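Side-chain contacts in lysosome-associated membrane glycoprotein 1 (Mus musculus, PDB 5GV0), which is a heavily glycosylated protein of the lysosomal membrane whose membrane-proximal luminal domain probably takes part in LAMP-1 assembly: residues L23-T28 and R67-Q72; Y29-K32 and T38-F41; A113-S118 and A144-S149. All coordinates share one frame; numbering follows the deposited sequence.

How the contacts relate
Contact 1 lies in the core, its centre about 7 Å from that of the chain, and joins the two sheets mainly through leucines, with the aliphatic part of one arginine. Contact 2 is partly buried and stays within one sheet, tying the end of the hairpin 14-30/36-42 with a tyrosine-arginine hydrogen bond. Strand 14-30 serves both, and the two contacts touch: Leu25 N lies 2.8 Å from Phe41 O, a probable hydrogen bond. Along the chain, contact 2 is nested inside the loop closed by contact 1. Contact 3 is at the surface, on the opposite side of the chain's centre from contact 2, and relies on two waters and one small apolar touch.

Contact 1: L23-T28 and R67-Q72; sequences LQLNIT and RALELQ
Leu25 and Leu69 are the nearest pair by CA atoms, with 9.2 Å between Leu25 CA and Leu69 CA. Both segments are strands, one in each of the two sheets of this luminal domain. Their axes come within 10.6 Å and cross at 114°. At that separation no backbone hydrogen bond can form, and side chains fill the space between. This is face-to-face packing of two beta sheets.

Leu25 meets two partners with its two methyls. CD2 lies 4.1 Å from Leu69 CD1, and the two side chains run past one another in opposing senses. CD1 rests 3.5 Å from Arg67 CD, so the arginine enters the core with its aliphatic part. A bend at chi3 (79°) then turns the guanidinium off the line of that chain. The guanidinium is held elsewhere: NH2 forms a salt bridge with Asp47 and a hydrogen bond with Val62 O. Farther along, Leu23 and Leu71 meet tip to tip, 4.2 Å between Leu23 CD1 and Leu71 CD1. Leu135 of strand 133-138 packs on Leu25 and Leu71, and Leu89 of strand 81-92 on Leu25 and Arg67.

All five touching residues are buried, and no hydrogen bond crosses between the segments. The join therefore rests on apolar packing, while the buried charge of Arg67 is paired with Asp47, which probably offsets it.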
# COMPACT_ATOMS: atom_id res chain seq x y z
N LEU A 23 -3.63 -0.54 7.08
CA LEU A 23 -4.08 -1.08 5.80
C LEU A 23 -4.92 -2.34 5.97
O LEU A 23 -4.71 -3.12 6.89
CB LEU A 23 -2.89 -1.39 4.90
CG LEU A 23 -1.89 -0.28 4.62
CD1 LEU A 23 -0.73 -0.86 3.85
CD2 LEU A 23 -2.53 0.85 3.84
N GLN A 24 -5.84 -2.54 5.03
CA GLN A 24 -6.76 -3.66 5.07
C GLN A 24 -7.09 -4.10 3.66
O GLN A 24 -7.39 -3.26 2.81
CB GLN A 24 -8.02 -3.25 5.82
CG GLN A 24 -9.16 -4.24 5.79
CD GLN A 24 -10.37 -3.66 6.50
OE1 GLN A 24 -11.19 -2.98 5.89
NE2 GLN A 24 -10.45 -3.90 7.80
N LEU A 25 -7.00 -5.40 3.40
CA LEU A 25 -7.43 -5.94 2.12
C LEU A 25 -8.89 -6.36 2.21
O LEU A 25 -9.27 -7.08 3.12
CB LEU A 25 -6.56 -7.13 1.71
CG LEU A 25 -5.07 -6.84 1.61
CD1 LEU A 25 -4.30 -8.15 1.61
CD2 LEU A 25 -4.78 -6.06 0.34
N ASN A 26 -9.70 -5.91 1.27
CA ASN A 26 -11.09 -6.32 1.19
C ASN A 26 -11.24 -7.18 -0.06
O ASN A 26 -11.12 -6.67 -1.18
CB ASN A 26 -12.01 -5.09 1.16
CG ASN A 26 -13.50 -5.45 1.13
OD1 ASN A 26 -13.92 -6.37 0.44
ND2 ASN A 26 -14.29 -4.69 1.87
N ILE A 27 -11.46 -8.47 0.14
CA ILE A 27 -11.47 -9.39 -0.99
C ILE A 27 -12.78 -10.18 -1.09
O ILE A 27 -13.27 -10.75 -0.10
CB ILE A 27 -10.27 -10.37 -0.93
CG1 ILE A 27 -10.26 -11.26 -2.17
CG2 ILE A 27 -10.26 -11.19 0.36
CD1 ILE A 27 -8.90 -11.83 -2.50
N THR A 28 -13.35 -10.17 -2.29
CA THR A 28 -14.53 -10.95 -2.59
C THR A 28 -14.11 -12.14 -3.44
O THR A 28 -13.42 -11.97 -4.44
CB THR A 28 -15.58 -10.11 -3.33
OG1 THR A 28 -15.95 -9.00 -2.50
CG2 THR A 28 -16.81 -10.93 -3.66
N ARG A 67 0.20 -14.81 2.54
CA ARG A 67 -0.12 -13.58 1.82
C ARG A 67 1.10 -12.69 1.64
O ARG A 67 1.90 -12.53 2.56
CB ARG A 67 -1.20 -12.82 2.58
CG ARG A 67 -1.72 -11.57 1.90
CD ARG A 67 -1.97 -10.48 2.93
NE ARG A 67 -0.73 -9.83 3.31
CZ ARG A 67 -0.43 -9.44 4.55
NH1 ARG A 67 -1.27 -9.64 5.55
NH2 ARG A 67 0.74 -8.86 4.77
N ALA A 68 1.23 -12.12 0.45
CA ALA A 68 2.24 -11.10 0.21
C ALA A 68 1.61 -9.94 -0.53
O ALA A 68 1.01 -10.11 -1.59
CB ALA A 68 3.41 -11.68 -0.58
N LEU A 69 1.75 -8.75 0.05
CA LEU A 69 1.24 -7.52 -0.55
C LEU A 69 2.39 -6.61 -0.90
O LEU A 69 3.19 -6.27 -0.03
CB LEU A 69 0.30 -6.80 0.41
CG LEU A 69 -0.13 -5.39 -0.02
CD1 LEU A 69 -1.08 -5.46 -1.21
CD2 LEU A 69 -0.78 -4.64 1.14
N GLU A 70 2.47 -6.18 -2.16
CA GLU A 70 3.49 -5.21 -2.54
C GLU A 70 2.85 -3.93 -3.05
O GLU A 70 1.98 -3.96 -3.92
CB GLU A 70 4.45 -5.76 -3.59
CG GLU A 70 5.60 -4.78 -3.91
CD GLU A 70 6.62 -5.36 -4.86
OE1 GLU A 70 6.29 -5.51 -6.06
OE2 GLU A 70 7.74 -5.67 -4.42
N LEU A 71 3.30 -2.82 -2.48
CA LEU A 71 2.90 -1.50 -2.93
C LEU A 71 4.01 -0.94 -3.78
O LEU A 71 5.19 -1.03 -3.42
CB LEU A 71 2.63 -0.58 -1.75
CG LEU A 71 1.66 -1.09 -0.70
CD1 LEU A 71 1.49 -0.05 0.39
CD2 LEU A 71 0.33 -1.44 -1.34
N GLN A 72 3.65 -0.38 -4.93
CA GLN A 72 4.63 0.22 -5.81
C GLN A 72 4.34 1.70 -5.94
O GLN A 72 3.21 2.09 -6.22
CB GLN A 72 4.61 -0.46 -7.19
CG GLN A 72 4.82 -1.95 -7.11
CD GLN A 72 5.32 -2.56 -8.40
OE1 GLN A 72 5.21 -1.96 -9.47
NE2 GLN A 72 5.88 -3.77 -8.31

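Contact 2: Y29-K32 and T38-F41; sequences YLKK and TRAF
The Tyr29 hydroxyl meets the Arg39 guanidinium at its edge, almost exactly in its plane. The phenol ring is turned 53° from that plane, so the two groups do not stack. Arg39 NE instead stands obliquely to the tyrosine ring, 3.8 Å from Tyr29 CZ. Lys31 CD also approaches the guanidinium obliquely.

The two segments belong to the beta hairpin formed by strands 14-30 and 36-42. Tyr29 is near the end of the first strand and Arg39 is on the second. Their nearest backbone pair is Tyr29 and Thr38, whose CA atoms are 6.5 Å apart.

The central bond runs from Arg39 NE to Tyr29 OH and is 2.8 Å long. It is nearly straight, with an N-H...O angle of 168°. The arginine chain is extended from CG to NE and carries the guanidinium across to the hydroxyl. Tyr29 CG sits between the backbone N and the carbonyl carbon (chi1 68°), a torsion that brings the hydroxyl over to Arg39.

Asp95 holds both side chains from outside the two segments. Its OD1 is hydrogen-bonded to Tyr29 OH, and its OD2 forms a salt bridge with Arg39 NH1. The hydroxyl thus has two partners, and Asp95 probably offsets the positive charge gathered here.

Lys31 crosses the arginine at about a right angle. The like charges are near but not in contact, with 4.7 Å between Lys31 NZ and Arg39 NH1; Lys31 NZ makes a long, weak ion pair with Asp33. The lysine touches Arg39 through its aliphatic chain, where Lys31 CD lies 3.8 Å from Arg39 NH1.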
# COMPACT_ATOMS: atom_id res chain seq x y z
N TYR A 29 -14.50 -13.35 -3.04
CA TYR A 29 -14.09 -14.54 -3.77
C TYR A 29 -15.08 -15.69 -3.67
O TYR A 29 -15.97 -15.68 -2.83
CB TYR A 29 -12.70 -14.99 -3.29
CG TYR A 29 -12.64 -15.53 -1.88
CD1 TYR A 29 -12.53 -14.67 -0.79
CD2 TYR A 29 -12.65 -16.89 -1.63
CE1 TYR A 29 -12.44 -15.15 0.50
CE2 TYR A 29 -12.56 -17.39 -0.34
CZ TYR A 29 -12.46 -16.52 0.72
OH TYR A 29 -12.37 -17.00 2.00
N LEU A 30 -14.91 -16.66 -4.56
CA LEU A 30 -15.73 -17.86 -4.59
C LEU A 30 -15.15 -18.95 -3.70
O LEU A 30 -13.99 -19.33 -3.87
CB LEU A 30 -15.85 -18.38 -6.03
CG LEU A 30 -16.77 -17.62 -6.98
CD1 LEU A 30 -16.63 -18.15 -8.40
CD2 LEU A 30 -18.20 -17.74 -6.51
N LYS A 31 -15.96 -19.44 -2.77
CA LYS A 31 -15.54 -20.53 -1.90
C LYS A 31 -15.68 -21.88 -2.62
O LYS A 31 -16.24 -21.94 -3.71
CB LYS A 31 -16.36 -20.54 -0.61
CG LYS A 31 -16.27 -19.24 0.19
CD LYS A 31 -16.83 -19.41 1.59
CE LYS A 31 -18.29 -19.79 1.57
NZ LYS A 31 -18.79 -20.11 2.94
N LYS A 32 -15.17 -22.94 -2.00
CA LYS A 32 -15.26 -24.28 -2.57
C LYS A 32 -16.70 -24.71 -2.77
O LYS A 32 -17.02 -25.42 -3.72
CB LYS A 32 -14.54 -25.30 -1.68
CG LYS A 32 -13.05 -25.08 -1.55
CD LYS A 32 -12.40 -26.27 -0.87
CE LYS A 32 -10.96 -25.97 -0.50
NZ LYS A 32 -10.27 -25.19 -1.56
N THR A 38 -17.20 -12.19 1.08
CA THR A 38 -16.33 -11.02 1.17
C THR A 38 -15.70 -10.98 2.56
O THR A 38 -16.40 -11.04 3.56
CB THR A 38 -17.11 -9.73 0.91
OG1 THR A 38 -17.65 -9.77 -0.42
CG2 THR A 38 -16.21 -8.51 1.04
N ARG A 39 -14.37 -10.91 2.60
CA ARG A 39 -13.64 -10.88 3.86
C ARG A 39 -12.62 -9.76 3.90
O ARG A 39 -12.09 -9.33 2.86
CB ARG A 39 -12.91 -12.21 4.11
CG ARG A 39 -13.79 -13.45 4.09
CD ARG A 39 -13.02 -14.65 4.64
NE ARG A 39 -13.63 -15.93 4.28
CZ ARG A 39 -14.65 -16.48 4.93
NH1 ARG A 39 -15.14 -17.65 4.53
NH2 ARG A 39 -15.18 -15.87 5.97
N ALA A 40 -12.32 -9.29 5.11
CA ALA A 40 -11.26 -8.32 5.31
C ALA A 40 -10.06 -8.97 5.96
O ALA A 40 -10.19 -9.75 6.91
CB ALA A 40 -11.74 -7.16 6.17
N PHE A 41 -8.88 -8.66 5.43
CA PHE A 41 -7.63 -9.12 6.00
C PHE A 41 -6.78 -7.90 6.33
O PHE A 41 -6.30 -7.21 5.43
CB PHE A 41 -6.90 -10.03 5.02
CG PHE A 41 -7.63 -11.31 4.73
CD1 PHE A 41 -7.49 -12.40 5.57
CD2 PHE A 41 -8.47 -11.41 3.64
CE1 PHE A 41 -8.17 -13.58 5.31
CE2 PHE A 41 -9.16 -12.58 3.39
CZ PHE A 41 -9.00 -13.66 4.22

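Contact 3: A113-S118 and A144-S149; sequences ATVGNS and AFKVDS
Val115 packs one methyl against the aliphatic chain of Lys146. Val115 CG1 lies 3.5 Å from Lys146 CB and 4.1 Å from Lys146 CD, and the two side chains cross at about a right angle.

No direct hydrogen bond joins the segments; two waters bridge them. The first accepts from Gly116 N at 2.8 Å and donates to Ala144 O and Lys146 O. The second donates to Gly116 O and, at 2.7 Å, to Asp148 OD2. Both backbone polar atoms of Gly116 are thus engaged.

A type II beta turn from Thr114 to Asn117 presents Val115 and Gly116. It is closed by a bond of 2.9 Å from Asn117 N to Thr114 O. Gly116 has a positive phi of 98°, usual for glycine at this position of a type II turn. In segment 144-149, Lys146 NZ is paired with Asp148 OD2, but the modelled distance is doubtfully short.

At the surface, the contact joins the turn after strand 112-114, of the antiparallel sheet, to the loop after strand 140-144, of the mixed sheet. Val115 also touches Met75 of strand 67-76, and Glu156 of strand 155-157 accepts hydrogen bonds from Thr114 and Asn117.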
# COMPACT_ATOMS: atom_id res chain seq x y z
N ALA A 113 1.35 13.11 -3.53
CA ALA A 113 1.84 14.32 -2.90
C ALA A 113 3.09 14.83 -3.60
O ALA A 113 3.75 14.11 -4.35
CB ALA A 113 2.13 14.07 -1.42
N THR A 114 3.39 16.09 -3.33
CA THR A 114 4.60 16.73 -3.81
C THR A 114 5.86 16.04 -3.29
O THR A 114 5.97 15.76 -2.10
CB THR A 114 4.63 18.19 -3.38
OG1 THR A 114 3.41 18.83 -3.79
CG2 THR A 114 5.84 18.91 -3.96
N VAL A 115 6.81 15.78 -4.18
CA VAL A 115 8.09 15.21 -3.78
C VAL A 115 8.76 16.11 -2.74
O VAL A 115 8.89 17.33 -2.95
CB VAL A 115 9.00 15.02 -5.01
CG1 VAL A 115 10.40 14.67 -4.58
CG2 VAL A 115 8.42 13.94 -5.91
N GLY A 116 9.15 15.53 -1.61
CA GLY A 116 9.71 16.29 -0.51
C GLY A 116 8.72 16.64 0.58
O GLY A 116 9.11 17.08 1.67
N ASN A 117 7.44 16.48 0.28
CA ASN A 117 6.37 16.60 1.26
C ASN A 117 5.85 15.21 1.57
O ASN A 117 6.19 14.25 0.88
CB ASN A 117 5.23 17.48 0.75
CG ASN A 117 5.56 18.95 0.79
OD1 ASN A 117 6.56 19.36 1.37
ND2 ASN A 117 4.70 19.77 0.18
N SER A 118 5.03 15.09 2.61
CA SER A 118 4.37 13.82 2.89
C SER A 118 2.87 13.90 2.64
O SER A 118 2.26 14.97 2.74
CB SER A 118 4.65 13.37 4.33
OG SER A 118 4.20 14.32 5.29
N ALA A 144 7.53 8.99 -0.47
CA ALA A 144 8.37 8.17 -1.33
C ALA A 144 9.37 9.02 -2.11
O ALA A 144 9.10 10.18 -2.44
CB ALA A 144 7.50 7.35 -2.29
N PHE A 145 10.52 8.39 -2.38
CA PHE A 145 11.63 8.90 -3.19
C PHE A 145 12.48 9.87 -2.37
O PHE A 145 13.38 9.43 -1.67
CB PHE A 145 11.11 9.51 -4.51
CG PHE A 145 10.50 8.48 -5.43
CD1 PHE A 145 11.30 7.72 -6.27
CD2 PHE A 145 9.13 8.22 -5.40
CE1 PHE A 145 10.75 6.75 -7.08
CE2 PHE A 145 8.58 7.24 -6.21
CZ PHE A 145 9.39 6.50 -7.05
N LYS A 146 12.20 11.16 -2.43
CA LYS A 146 13.01 12.12 -1.69
C LYS A 146 12.62 12.15 -0.21
O LYS A 146 11.47 12.42 0.14
CB LYS A 146 12.86 13.51 -2.30
CG LYS A 146 13.76 14.57 -1.68
CD LYS A 146 13.77 15.81 -2.57
CE LYS A 146 14.63 16.91 -1.98
NZ LYS A 146 14.12 17.36 -0.66
N VAL A 147 13.58 11.85 0.66
CA VAL A 147 13.41 11.99 2.10
C VAL A 147 14.61 12.76 2.67
O VAL A 147 15.76 12.39 2.44
CB VAL A 147 13.28 10.63 2.80
CG1 VAL A 147 13.21 10.81 4.32
CG2 VAL A 147 12.05 9.88 2.29
N ASP A 148 14.32 13.82 3.41
CA ASP A 148 15.35 14.68 3.97
C ASP A 148 15.48 14.46 5.47
O ASP A 148 14.47 14.43 6.18
CB ASP A 148 15.04 16.15 3.68
CG ASP A 148 14.96 16.44 2.20
OD1 ASP A 148 15.88 16.04 1.46
OD2 ASP A 148 13.96 17.05 1.77
N SER A 149 16.71 14.30 5.94
CA SER A 149 16.98 14.10 7.37
C SER A 149 16.15 12.97 7.99
O SER A 149 15.74 13.04 9.15
CB SER A 149 16.76 15.41 8.13
OG SER A 149 17.80 16.33 7.86
O HOH W 1 9.32 12.69 -1.56
O HOH W 2 11.52 17.05 2.95